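Local coordinates for protein GrgF (Penicillium sp. sh18, PDB 6LZH) that catalyses, as a polyketide transferase of alpha/beta hydrolase fold, the Claisen-type fusion of two polyketide chains in the biosynthesis of gregatin A, at residues P44-L49 with L65-G70; H90-V95 with A126-V131; H159-R164 with S208-Y213; A232-P237 with N250-M255. All coordinates share one frame; numbering follows the deposited sequence.

Contact 1 (P44-L49 with L65-G70)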
loop_
_atom_site.group_PDB
_atom_site.type_symbol
_atom_site.label_atom_id
_atom_site.label_comp_id
_atom_site.label_asym_id
_atom_site.label_seq_id
_atom_site.Cartn_x
_atom_site.Cartn_y
_atom_site.Cartn_z
ATOM N N PRO A 44 5.146 14.629 15.621
ATOM C CA PRO A 44 6.602 14.658 15.460
ATOM C C PRO A 44 7.277 13.899 16.602
ATOM O O PRO A 44 6.636 13.405 17.524
ATOM C CB PRO A 44 6.921 16.154 15.511
ATOM C CG PRO A 44 5.905 16.689 16.480
ATOM C CD PRO A 44 4.634 15.882 16.213
ATOM N N LYS A 45 8.601 13.816 16.518
ATOM C CA LYS A 45 9.413 13.110 17.502
ATOM C C LYS A 45 9.451 13.809 18.862
ATOM O O LYS A 45 9.939 13.222 19.837
ATOM C CB LYS A 45 10.834 12.993 16.965
ATOM C CG LYS A 45 11.502 14.358 16.905
ATOM C CD LYS A 45 12.658 14.387 15.944
ATOM C CE LYS A 45 13.301 15.767 15.928
ATOM N NZ LYS A 45 12.371 16.761 15.312
ATOM N N ASP A 46 8.932 15.034 18.952
ATOM C CA ASP A 46 9.317 15.943 20.034
ATOM C C ASP A 46 8.708 15.579 21.387
ATOM O O ASP A 46 9.311 15.874 22.425
ATOM C CB ASP A 46 8.931 17.375 19.639
ATOM C CG ASP A 46 9.854 17.949 18.585
ATOM O OD1 ASP A 46 9.893 17.393 17.470
ATOM O OD2 ASP A 46 10.561 18.942 18.875
ATOM N N ALA A 47 7.526 14.973 21.420
ATOM C CA ALA A 47 6.816 14.766 22.679
ATOM C C ALA A 47 6.930 13.323 23.149
ATOM O O ALA A 47 6.762 12.394 22.354
ATOM C CB ALA A 47 5.331 15.119 22.542
ATOM N N ILE A 48 7.197 13.159 24.457
ATOM C CA ILE A 48 7.164 11.892 25.199
ATOM C C ILE A 48 8.355 10.998 24.867
ATOM O O ILE A 48 9.082 10.550 25.764
ATOM C CB ILE A 48 5.848 11.124 24.959
ATOM C CG1 ILE A 48 4.625 12.012 25.255
ATOM C CG2 ILE A 48 5.817 9.880 25.845
ATOM C CD1 ILE A 48 3.280 11.282 25.113
ATOM N N LEU A 49 8.537 10.695 23.582
ATOM C CA LEU A 49 9.608 9.781 23.195
ATOM C C LEU A 49 11.006 10.245 23.609
ATOM O O LEU A 49 11.837 9.374 23.929
ATOM C CB LEU A 49 9.558 9.537 21.685
ATOM C CG LEU A 49 8.661 8.378 21.227
ATOM C CD1 LEU A 49 7.202 8.662 21.590
ATOM C CD2 LEU A 49 8.784 8.147 19.738
ATOM N N LEU A 65 15.610 8.823 16.932
ATOM C CA LEU A 65 14.241 9.316 17.015
ATOM C C LEU A 65 14.068 10.330 15.901
ATOM O O LEU A 65 14.754 11.354 15.898
ATOM C CB LEU A 65 14.005 9.952 18.394
ATOM C CG LEU A 65 12.691 10.615 18.730
ATOM C CD1 LEU A 65 11.568 9.674 18.382
ATOM C CD2 LEU A 65 12.659 11.011 20.228
ATOM N N TYR A 66 13.177 10.064 14.949
ATOM C CA TYR A 66 13.112 10.945 13.791
ATOM C C TYR A 66 11.684 11.308 13.412
ATOM O O TYR A 66 10.723 10.639 13.796
ATOM C CB TYR A 66 13.853 10.341 12.602
ATOM C CG TYR A 66 13.272 9.120 11.924
ATOM C CD1 TYR A 66 12.216 9.233 11.023
ATOM C CD2 TYR A 66 13.842 7.871 12.115
ATOM C CE1 TYR A 66 11.717 8.138 10.369
ATOM C CE2 TYR A 66 13.356 6.747 11.452
ATOM C CZ TYR A 66 12.291 6.889 10.576
ATOM O OH TYR A 66 11.792 5.791 9.906
ATOM N N ASP A 67 11.565 12.424 12.680
ATOM C CA ASP A 67 10.267 12.880 12.205
ATOM C C ASP A 67 9.931 12.120 10.932
ATOM O O ASP A 67 10.755 12.095 10.003
ATOM C CB ASP A 67 10.264 14.396 11.940
ATOM C CG ASP A 67 10.254 15.220 13.223
ATOM O OD1 ASP A 67 9.542 14.837 14.167
ATOM O OD2 ASP A 67 10.925 16.268 13.284
ATOM N N PRO A 68 8.791 11.438 10.871
ATOM C CA PRO A 68 8.403 10.762 9.629
ATOM C C PRO A 68 8.218 11.768 8.503
ATOM O O PRO A 68 8.184 12.984 8.706
ATOM C CB PRO A 68 7.083 10.069 9.991
ATOM C CG PRO A 68 7.099 9.974 11.492
ATOM C CD PRO A 68 7.828 11.194 11.961
ATOM N N ARG A 69 8.116 11.237 7.287
ATOM C CA ARG A 69 7.856 12.054 6.115
ATOM C C ARG A 69 6.719 13.035 6.362
ATOM O O ARG A 69 5.658 12.657 6.866
ATOM C CB ARG A 69 7.493 11.146 4.937
ATOM C CG ARG A 69 7.537 11.866 3.618
ATOM C CD ARG A 69 6.209 12.467 3.230
ATOM N NE ARG A 69 5.248 11.467 2.790
ATOM C CZ ARG A 69 4.010 11.769 2.421
ATOM N NH1 ARG A 69 3.173 10.813 2.021
ATOM N NH2 ARG A 69 3.605 13.035 2.466
ATOM N N GLY A 70 6.937 14.289 5.969
ATOM C CA GLY A 70 5.869 15.276 5.985
ATOM C C GLY A 70 5.531 15.801 7.360
ATOM O O GLY A 70 4.487 16.423 7.539
#

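Contact 2 (H90-V95 with A126-V131)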
loop_
_atom_site.group_PDB
_atom_site.type_symbol
_atom_site.label_atom_id
_atom_site.label_comp_id
_atom_site.label_asym_id
_atom_site.label_seq_id
_atom_site.Cartn_x
_atom_site.Cartn_y
_atom_site.Cartn_z
ATOM N N HIS A 90 10.493 3.537 5.054
ATOM C CA HIS A 90 11.505 4.469 5.527
ATOM C C HIS A 90 12.249 3.912 6.732
ATOM O O HIS A 90 13.422 4.230 6.932
ATOM C CB HIS A 90 10.850 5.810 5.834
ATOM C CG HIS A 90 10.475 6.580 4.609
ATOM N ND1 HIS A 90 9.724 7.736 4.652
ATOM C CD2 HIS A 90 10.754 6.358 3.299
ATOM C CE1 HIS A 90 9.556 8.192 3.423
ATOM N NE2 HIS A 90 10.172 7.376 2.584
ATOM N N LEU A 91 11.596 3.058 7.529
ATOM C CA LEU A 91 12.298 2.399 8.631
ATOM C C LEU A 91 13.352 1.422 8.120
ATOM O O LEU A 91 14.390 1.237 8.770
ATOM C CB LEU A 91 11.311 1.671 9.535
ATOM C CG LEU A 91 10.548 2.544 10.523
ATOM C CD1 LEU A 91 9.536 1.686 11.276
ATOM C CD2 LEU A 91 11.510 3.226 11.515
ATOM N N HIS A 92 13.121 0.797 6.960
ATOM C CA HIS A 92 14.196 0.024 6.330
ATOM C C HIS A 92 15.371 0.930 5.951
ATOM O O HIS A 92 16.540 0.544 6.078
ATOM C CB HIS A 92 13.700 -0.697 5.077
ATOM C CG HIS A 92 12.419 -1.456 5.253
ATOM N ND1 HIS A 92 12.058 -2.051 6.443
ATOM C CD2 HIS A 92 11.410 -1.710 4.382
ATOM C CE1 HIS A 92 10.887 -2.651 6.295
ATOM N NE2 HIS A 92 10.476 -2.465 5.052
ATOM N N ASP A 93 15.081 2.134 5.466
ATOM C CA ASP A 93 16.159 3.059 5.131
ATOM C C ASP A 93 16.862 3.543 6.394
ATOM O O ASP A 93 18.086 3.746 6.399
ATOM C CB ASP A 93 15.606 4.243 4.322
ATOM C CG ASP A 93 15.047 3.812 2.975
ATOM O OD1 ASP A 93 15.450 2.723 2.507
ATOM O OD2 ASP A 93 14.198 4.554 2.395
ATOM N N ALA A 94 16.110 3.701 7.479
ATOM C CA ALA A 94 16.724 4.071 8.750
ATOM C C ALA A 94 17.656 2.972 9.254
ATOM O O ALA A 94 18.764 3.258 9.722
ATOM C CB ALA A 94 15.632 4.380 9.779
ATOM N N VAL A 95 17.232 1.705 9.149
ATOM C CA VAL A 95 18.092 0.592 9.555
ATOM C C VAL A 95 19.381 0.595 8.729
ATOM O O VAL A 95 20.484 0.448 9.269
ATOM C CB VAL A 95 17.332 -0.744 9.424
ATOM C CG1 VAL A 95 18.304 -1.942 9.403
ATOM C CG2 VAL A 95 16.279 -0.901 10.526
ATOM N N ALA A 126 7.881 -7.014 9.886
ATOM C CA ALA A 126 7.356 -8.088 9.045
ATOM C C ALA A 126 8.240 -8.318 7.827
ATOM O O ALA A 126 8.313 -9.437 7.312
ATOM C CB ALA A 126 5.927 -7.749 8.602
ATOM N N PHE A 127 8.901 -7.269 7.340
ATOM C CA PHE A 127 9.588 -7.333 6.059
ATOM C C PHE A 127 11.105 -7.365 6.172
ATOM O O PHE A 127 11.767 -7.861 5.246
ATOM C CB PHE A 127 9.185 -6.128 5.188
ATOM C CG PHE A 127 7.705 -6.014 4.949
ATOM C CD1 PHE A 127 6.957 -7.137 4.617
ATOM C CD2 PHE A 127 7.060 -4.785 5.046
ATOM C CE1 PHE A 127 5.578 -7.045 4.396
ATOM C CE2 PHE A 127 5.693 -4.684 4.809
ATOM C CZ PHE A 127 4.952 -5.830 4.488
ATOM N N ASP A 128 11.672 -6.876 7.274
ATOM C CA ASP A 128 13.106 -6.595 7.338
ATOM C C ASP A 128 13.770 -7.484 8.386
ATOM O O ASP A 128 13.789 -7.153 9.576
ATOM C CB ASP A 128 13.337 -5.115 7.639
ATOM C CG ASP A 128 14.801 -4.725 7.560
ATOM O OD1 ASP A 128 15.631 -5.593 7.196
ATOM O OD2 ASP A 128 15.113 -3.548 7.866
ATOM N N LYS A 129 14.364 -8.591 7.942
ATOM C CA LYS A 129 15.011 -9.512 8.874
ATOM C C LYS A 129 16.363 -9.015 9.382
ATOM O O LYS A 129 17.009 -9.729 10.156
ATOM C CB LYS A 129 15.166 -10.893 8.213
ATOM C CG LYS A 129 13.838 -11.540 7.913
ATOM C CD LYS A 129 13.027 -11.714 9.186
ATOM C CE LYS A 129 11.545 -11.809 8.866
ATOM N NZ LYS A 129 10.731 -10.775 9.555
ATOM N N ARG A 130 16.818 -7.825 8.961
ATOM C CA ARG A 130 17.946 -7.188 9.629
ATOM C C ARG A 130 17.568 -6.656 11.004
ATOM O O ARG A 130 18.459 -6.340 11.794
ATOM C CB ARG A 130 18.505 -6.045 8.774
ATOM C CG ARG A 130 18.913 -6.485 7.347
ATOM C CD ARG A 130 19.204 -5.271 6.476
ATOM N NE ARG A 130 18.047 -4.380 6.425
ATOM C CZ ARG A 130 18.088 -3.125 5.987
ATOM N NH1 ARG A 130 19.234 -2.607 5.537
ATOM N NH2 ARG A 130 16.977 -2.393 5.995
ATOM N N VAL A 131 16.276 -6.551 11.309
ATOM C CA VAL A 131 15.822 -6.067 12.609
ATOM C C VAL A 131 15.929 -7.212 13.607
ATOM O O VAL A 131 15.477 -8.331 13.331
ATOM C CB VAL A 131 14.379 -5.529 12.499
ATOM C CG1 VAL A 131 13.783 -5.240 13.868
ATOM C CG2 VAL A 131 14.351 -4.286 11.596
HETATM O O HOH W 1 13.243 -1.846 8.961
#

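Contact 3 (H159-R164 with S208-Y213)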
loop_
_atom_site.group_PDB
_atom_site.type_symbol
_atom_site.label_atom_id
_atom_site.label_comp_id
_atom_site.label_asym_id
_atom_site.label_seq_id
_atom_site.Cartn_x
_atom_site.Cartn_y
_atom_site.Cartn_z
ATOM N N HIS A 159 -11.773 14.218 -5.277
ATOM C CA HIS A 159 -11.756 15.641 -5.606
ATOM C C HIS A 159 -10.385 16.253 -5.328
ATOM O O HIS A 159 -9.909 17.108 -6.085
ATOM C CB HIS A 159 -12.838 16.374 -4.825
ATOM C CG HIS A 159 -12.896 17.845 -5.101
ATOM N ND1 HIS A 159 -12.339 18.784 -4.257
ATOM C CD2 HIS A 159 -13.436 18.538 -6.127
ATOM C CE1 HIS A 159 -12.543 19.993 -4.750
ATOM N NE2 HIS A 159 -13.214 19.871 -5.881
ATOM N N ASP A 160 -9.732 15.812 -4.253
ATOM C CA ASP A 160 -8.418 16.334 -3.900
ATOM C C ASP A 160 -7.384 16.036 -4.987
ATOM O O ASP A 160 -6.604 16.920 -5.377
ATOM C CB ASP A 160 -7.983 15.747 -2.554
ATOM C CG ASP A 160 -6.640 16.272 -2.098
ATOM O OD1 ASP A 160 -6.463 17.509 -2.066
ATOM O OD2 ASP A 160 -5.754 15.442 -1.799
ATOM N N ARG A 161 -7.357 14.791 -5.483
ATOM C CA ARG A 161 -6.466 14.442 -6.592
ATOM C C ARG A 161 -6.659 15.389 -7.767
ATOM O O ARG A 161 -5.697 15.965 -8.298
ATOM C CB ARG A 161 -6.736 13.004 -7.072
ATOM C CG ARG A 161 -6.306 11.883 -6.145
ATOM C CD ARG A 161 -6.286 10.528 -6.888
ATOM N NE ARG A 161 -5.059 10.339 -7.669
ATOM C CZ ARG A 161 -3.922 9.836 -7.186
ATOM N NH1 ARG A 161 -3.831 9.476 -5.913
ATOM N NH2 ARG A 161 -2.860 9.696 -7.973
ATOM N N ALA A 162 -7.909 15.492 -8.237
ATOM C CA ALA A 162 -8.198 16.267 -9.443
ATOM C C ALA A 162 -7.867 17.746 -9.249
ATOM O O ALA A 162 -7.373 18.405 -10.170
ATOM C CB ALA A 162 -9.670 16.102 -9.819
ATOM N N SER A 163 -8.141 18.277 -8.052
ATOM C CA SER A 163 -7.865 19.681 -7.764
ATOM C C SER A 163 -6.365 19.935 -7.699
ATOM O O SER A 163 -5.876 20.953 -8.201
ATOM C CB SER A 163 -8.543 20.088 -6.452
ATOM O OG SER A 163 -9.963 19.863 -6.500
ATOM N N ARG A 164 -5.614 19.037 -7.068
ATOM C CA ARG A 164 -4.164 19.202 -7.049
ATOM C C ARG A 164 -3.574 19.097 -8.454
ATOM O O ARG A 164 -2.622 19.813 -8.790
ATOM C CB ARG A 164 -3.541 18.174 -6.111
ATOM C CG ARG A 164 -3.851 18.448 -4.640
ATOM C CD ARG A 164 -3.678 17.176 -3.838
ATOM N NE ARG A 164 -2.270 16.781 -3.740
ATOM C CZ ARG A 164 -1.873 15.696 -3.090
ATOM N NH1 ARG A 164 -2.786 14.924 -2.510
ATOM N NH2 ARG A 164 -0.588 15.377 -3.025
ATOM N N SER A 208 -4.227 15.160 5.955
ATOM C CA SER A 208 -4.643 15.153 4.557
ATOM C C SER A 208 -5.786 14.170 4.351
ATOM O O SER A 208 -5.852 13.123 4.998
ATOM C CB SER A 208 -3.474 14.773 3.644
ATOM O OG SER A 208 -3.195 13.391 3.768
ATOM N N VAL A 209 -6.696 14.511 3.436
ATOM C CA VAL A 209 -7.752 13.557 3.096
ATOM C C VAL A 209 -7.168 12.294 2.480
ATOM O O VAL A 209 -7.789 11.233 2.541
ATOM C CB VAL A 209 -8.811 14.175 2.157
ATOM C CG1 VAL A 209 -9.403 15.434 2.761
ATOM C CG2 VAL A 209 -8.225 14.478 0.776
ATOM N N GLN A 210 -5.986 12.376 1.864
ATOM C CA GLN A 210 -5.401 11.180 1.279
ATOM C C GLN A 210 -4.989 10.183 2.351
ATOM O O GLN A 210 -4.849 8.987 2.056
ATOM C CB GLN A 210 -4.188 11.555 0.409
ATOM C CG GLN A 210 -4.549 12.478 -0.758
ATOM C CD GLN A 210 -5.555 11.827 -1.704
ATOM O OE1 GLN A 210 -5.554 10.597 -1.897
ATOM N NE2 GLN A 210 -6.422 12.646 -2.294
ATOM N N THR A 211 -4.774 10.656 3.581
ATOM C CA THR A 211 -4.437 9.746 4.669
ATOM C C THR A 211 -5.479 8.638 4.795
ATOM O O THR A 211 -5.130 7.461 4.920
ATOM C CB THR A 211 -4.315 10.522 5.984
ATOM O OG1 THR A 211 -3.194 11.425 5.918
ATOM C CG2 THR A 211 -4.137 9.558 7.157
ATOM N N TYR A 212 -6.763 8.993 4.720
ATOM C CA TYR A 212 -7.818 7.989 4.864
ATOM C C TYR A 212 -7.860 7.047 3.659
ATOM O O TYR A 212 -8.058 5.837 3.822
ATOM C CB TYR A 212 -9.174 8.673 5.071
ATOM C CG TYR A 212 -10.287 7.683 5.391
ATOM C CD1 TYR A 212 -10.524 7.267 6.698
ATOM C CD2 TYR A 212 -11.079 7.143 4.380
ATOM C CE1 TYR A 212 -11.535 6.345 6.997
ATOM C CE2 TYR A 212 -12.087 6.219 4.668
ATOM C CZ TYR A 212 -12.308 5.826 5.977
ATOM O OH TYR A 212 -13.307 4.917 6.266
ATOM N N TYR A 213 -7.664 7.586 2.448
ATOM C CA TYR A 213 -7.569 6.758 1.243
ATOM C C TYR A 213 -6.498 5.675 1.386
ATOM O O TYR A 213 -6.751 4.493 1.132
ATOM C CB TYR A 213 -7.271 7.646 0.024
ATOM C CG TYR A 213 -7.056 6.881 -1.280
ATOM C CD1 TYR A 213 -5.809 6.341 -1.613
ATOM C CD2 TYR A 213 -8.103 6.695 -2.177
ATOM C CE1 TYR A 213 -5.618 5.641 -2.805
ATOM C CE2 TYR A 213 -7.920 5.990 -3.369
ATOM C CZ TYR A 213 -6.677 5.471 -3.679
ATOM O OH TYR A 213 -6.492 4.789 -4.871
HETATM O O HOH W 2 -6.310 9.009 -3.989
#

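Contact 4 (A232-P237 with N250-M255)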
loop_
_atom_site.group_PDB
_atom_site.type_symbol
_atom_site.label_atom_id
_atom_site.label_comp_id
_atom_site.label_asym_id
_atom_site.label_seq_id
_atom_site.Cartn_x
_atom_site.Cartn_y
_atom_site.Cartn_z
ATOM N N ALA A 232 9.035 -10.209 18.839
ATOM C CA ALA A 232 8.169 -9.039 18.865
ATOM C C ALA A 232 7.445 -8.946 20.199
ATOM O O ALA A 232 6.992 -9.956 20.748
ATOM C CB ALA A 232 7.132 -9.078 17.730
ATOM N N MET A 233 7.345 -7.730 20.725
ATOM C CA MET A 233 6.663 -7.495 21.985
ATOM C C MET A 233 5.564 -6.469 21.787
ATOM O O MET A 233 5.802 -5.403 21.209
ATOM C CB MET A 233 7.637 -7.003 23.051
ATOM C CG MET A 233 6.944 -6.638 24.316
ATOM S SD MET A 233 8.182 -6.177 25.570
ATOM C CE MET A 233 7.104 -5.878 26.969
ATOM N N MET A 234 4.372 -6.767 22.288
ATOM C CA MET A 234 3.321 -5.767 22.321
ATOM C C MET A 234 3.088 -5.314 23.750
ATOM O O MET A 234 3.059 -6.138 24.679
ATOM C CB MET A 234 2.007 -6.293 21.746
ATOM C CG MET A 234 1.019 -5.149 21.510
ATOM S SD MET A 234 -0.479 -5.748 20.725
ATOM C CE MET A 234 0.104 -6.177 19.080
ATOM N N VAL A 235 2.893 -4.009 23.912
ATOM C CA VAL A 235 2.631 -3.392 25.212
ATOM C C VAL A 235 1.292 -2.685 25.123
ATOM O O VAL A 235 1.171 -1.633 24.476
ATOM C CB VAL A 235 3.744 -2.427 25.627
ATOM C CG1 VAL A 235 3.407 -1.778 26.970
ATOM C CG2 VAL A 235 5.067 -3.181 25.683
ATOM N N THR A 236 0.282 -3.269 25.765
ATOM C CA THR A 236 -1.109 -2.907 25.530
ATOM C C THR A 236 -1.714 -2.384 26.826
ATOM O O THR A 236 -1.794 -3.135 27.812
ATOM C CB THR A 236 -1.896 -4.121 25.012
ATOM O OG1 THR A 236 -1.450 -4.458 23.690
ATOM C CG2 THR A 236 -3.385 -3.834 24.971
ATOM N N PRO A 237 -2.139 -1.124 26.882
ATOM C CA PRO A 237 -2.875 -0.661 28.060
ATOM C C PRO A 237 -4.167 -1.452 28.184
ATOM O O PRO A 237 -4.806 -1.776 27.181
ATOM C CB PRO A 237 -3.129 0.823 27.767
ATOM C CG PRO A 237 -2.088 1.207 26.697
ATOM C CD PRO A 237 -1.983 -0.059 25.869
ATOM N N ASN A 250 -6.265 -8.413 19.177
ATOM C CA ASN A 250 -6.535 -9.074 17.906
ATOM C C ASN A 250 -5.276 -9.123 17.051
ATOM O O ASN A 250 -4.929 -10.168 16.490
ATOM C CB ASN A 250 -7.675 -8.345 17.185
ATOM C CG ASN A 250 -9.052 -8.726 17.746
ATOM O OD1 ASN A 250 -9.178 -9.733 18.455
ATOM N ND2 ASN A 250 -10.083 -7.940 17.426
ATOM N N CYS A 251 -4.553 -8.009 16.979
ATOM C CA CYS A 251 -3.290 -8.009 16.250
ATOM C C CYS A 251 -2.302 -9.003 16.865
ATOM O O CYS A 251 -1.678 -9.804 16.150
ATOM C CB CYS A 251 -2.721 -6.590 16.219
ATOM S SG CYS A 251 -1.222 -6.416 15.207
ATOM N N PHE A 252 -2.152 -8.972 18.195
ATOM C CA PHE A 252 -1.269 -9.935 18.856
ATOM C C PHE A 252 -1.674 -11.369 18.527
ATOM O O PHE A 252 -0.815 -12.227 18.296
ATOM C CB PHE A 252 -1.263 -9.728 20.371
ATOM C CG PHE A 252 -0.185 -10.520 21.090
ATOM C CD1 PHE A 252 1.119 -10.045 21.129
ATOM C CD2 PHE A 252 -0.468 -11.734 21.708
ATOM C CE1 PHE A 252 2.128 -10.756 21.750
ATOM C CE2 PHE A 252 0.554 -12.469 22.367
ATOM C CZ PHE A 252 1.852 -11.970 22.371
ATOM N N GLU A 253 -2.979 -11.641 18.485
ATOM C CA GLU A 253 -3.423 -13.001 18.208
ATOM C C GLU A 253 -3.034 -13.439 16.801
ATOM O O GLU A 253 -2.733 -14.617 16.585
ATOM C CB GLU A 253 -4.931 -13.110 18.439
ATOM C CG GLU A 253 -5.272 -13.026 19.928
ATOM C CD GLU A 253 -6.742 -13.186 20.246
ATOM O OE1 GLU A 253 -7.267 -14.308 20.087
ATOM O OE2 GLU A 253 -7.367 -12.195 20.679
ATOM N N HIS A 254 -2.974 -12.501 15.845
ATOM C CA HIS A 254 -2.574 -12.818 14.474
ATOM C C HIS A 254 -1.071 -13.015 14.320
ATOM O O HIS A 254 -0.632 -13.597 13.323
ATOM C CB HIS A 254 -3.035 -11.714 13.516
ATOM C CG HIS A 254 -4.486 -11.794 13.167
ATOM N ND1 HIS A 254 -5.473 -11.255 13.961
ATOM C CD2 HIS A 254 -5.118 -12.355 12.108
ATOM C CE1 HIS A 254 -6.653 -11.475 13.404
ATOM N NE2 HIS A 254 -6.464 -12.142 12.279
ATOM N N MET A 255 -0.274 -12.554 15.278
ATOM C CA MET A 255 1.161 -12.750 15.187
ATOM C C MET A 255 1.553 -14.184 15.575
ATOM O O MET A 255 0.841 -14.886 16.303
ATOM C CB MET A 255 1.890 -11.735 16.080
ATOM C CG MET A 255 1.677 -10.289 15.608
ATOM S SD MET A 255 1.928 -9.054 16.902
ATOM C CE MET A 255 3.652 -9.295 17.293
#

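Contact 1 (P44-L49 with L65-G70)
A buried loop-to-strand contact of the alpha/beta hydrolase fold is held by the salt bridge of K45 with D67, backed by two leucines. Segment 44-49 runs from the loop that follows strand 32-38 into helix 49-58, and segment 65-70 leaves strand 62-66, a neighbour of strand 32-38 in the central sheet. The D67 carboxylate holds one residue at two points. Its OD1 accepts from the backbone N of K45 at 2.7 Å, nearly in line with the C-O bond and with an almost straight N-H (166°), while OD2 makes a short salt bridge with NZ of the same lysine at 2.5 Å, NZ coming from well above the carboxylate plane. K45 achieves this by placing CG between its backbone N and carbonyl carbon (chi1 68°) and bending at the last torsion, which lays its methylenes across the aspartate.

D67 OD2 also accepts from the backbone N of A73, and W24 meets the lysine in a cation-pi contact. D46 joins the network through a weak bond from K45 NZ to its OD1, and its carboxylate is nearly coplanar with that of D67; the lysine charge would offset their mutual repulsion.

Beside the charges the contact turns apolar. L65 points its side chain at the loop, where its CG lies 3.5 Å from K45 CB. The L49 side chain lies about 8 Å from that of active-site C115, near the catalytic centre without touching it. M37 of strand 32-38 borders L65 and L49, and the two leucines meet in a tight approach of L49 CD2 to L65 CD1 at 3.5 Å.

Contact 2 (H90-V95 with A126-V131)
R130 reaches out of a turn to grip a main-chain oxygen of a neighbouring helix while staying clamped to its own D128. Its NH2 donates to H92 O at 3.0 Å, slightly tilted from the carbonyl plane, and so comes to a helix carbonyl that T96 OG1 also engages. The same NH2 bonds D128 OD2 from above the carboxylate plane, and NE meets D128 OD1 on the syn side at 2.8 Å and almost straight (172°). This side-on grip, with NH1 bound to T96 OG1, fixes the rotation of the guanidinium.

The group also serves as a flat surface for an apolar neighbour. V95 CG1 sits 3.6 Å from R130 CZ, over the centre of one guanidinium face; it gets there by standing anti to its own backbone N (chi1 162°). Next to it, V95 CG2 touches V131 CG2 at 4.0 Å.

One turn back along the helix, H92 meets the acid. Its ring stands nearly perpendicular to the D128 carboxylate, with ND1 3.5 Å from D128 CB. A water in the ring plane lies 2.8 Å from H92 ND1 and donates to D128 OD2, joining ring and acid. The far nitrogen, NE2, is held by Y213 OH of the second subunit, whose ring also meets F127 edge-to-face, so the contact extends into the dimer interface.

D128 OD1 additionally accepts from R130 N. The outcome is an Asx turn within a type I beta turn from D128 to V131, carrying the chain from helix 116-127 toward strand 133-137 of the alpha/beta hydrolase sheet.

Contact 3 (H159-R164 with S208-Y213)
Q210, D160 and R161 carry the meeting of segment 159-164 of helix 150-165 with the first turn of helix 209-216; the axes of the two short segments pass 11.1 Å apart. Bent at chi2 (-61°), Q210 turns its amide toward D160, and NE2 donates to D160 OD2 at 2.9 Å. The bond uses the anti lone pair of that oxygen, and the two flat groups are nearly coplanar. A157 O takes a further bond from the same NE2.

R164 NH1 makes a salt bridge to D160 OD2 at 3.1 Å, on the syn side but tilted out of the carboxylate plane, and OD1 accepts from the backbone N of M171. D160 CB packs against V209 CG2 at 3.6 Å.

R161 has its CG 3.9 Å from Q210 NE2, and a water accepting from its NH1 donates to Q210 OE1 at 2.7 Å. This water sits over the face of the Y213 ring. The charge of R161 is met chiefly by E89 and D93 of the second subunit.

With NE2 donating twice and OE1 taking the water's hydrogen, the Q210 amide has a defined orientation; three N-H donors, one from the charged R164, would be expected to keep D160 ionised despite its burial.

Contact 4 (A232-P237 with N250-M255)
Within the beta-alpha-beta unit of strand 232-237, helix 245-254 and strand 259-264, M234 and A232 of the first strand pack against the last turn of the helix and the residue that follows it. M234 is the main bridge. Its chain runs out straight, CG anti to the backbone N (chi1 -168°), then bends at chi3 so that the methyl turns toward the backbone of F252. CE lies 3.7 Å from F252 N, 4.0 Å from C251 CB and 4.0 Å from M255 SD, resting on backbone as well as side chains.

Nearer the strand, F252 slides past M234 in the opposite direction and sets CD1 3.9 Å from M234 CB. After the helix end, M255 bends back at chi3 and puts its CE 3.5 Å from A232 CB. The interface is thus made by thioethers, the cysteine side chain, an alanine methyl and one ring. The M234 side chain lies about 9 Å from that of the active-site D240, which follows the strand in the chain.

The alternation of the strand sorts its neighbours: A232 and M234 face helix 245-254, whereas M233 and V235 pack on helix 277-292. F252 also touches L261 of strand 259-264 and forms a cation-pi contact with K259, while C251 borders I141 and L221 in adjoining loops.

All four contacts are largely buried, yet their chemistry differs with their place. Contacts 1 and 4 reach the same central sheet, their centres about 23 Å apart: the first ties a loop to the end of one strand by charge backed with leucines, the second seats a helix on another strand by apolar groups. Contacts 1 and 2 adjoin, Y66 packing on L91 and A94, where strand 62-66 and helix 84-99, successive in the chain, pack together. Contacts 2 and 3 lie about 28 Å apart in one chain but both face the second subunit, where H92 and D93 meet Y213 and R161 of the partner; these two are the ones with bridging waters. Contact 3 lies farthest from the chain centre.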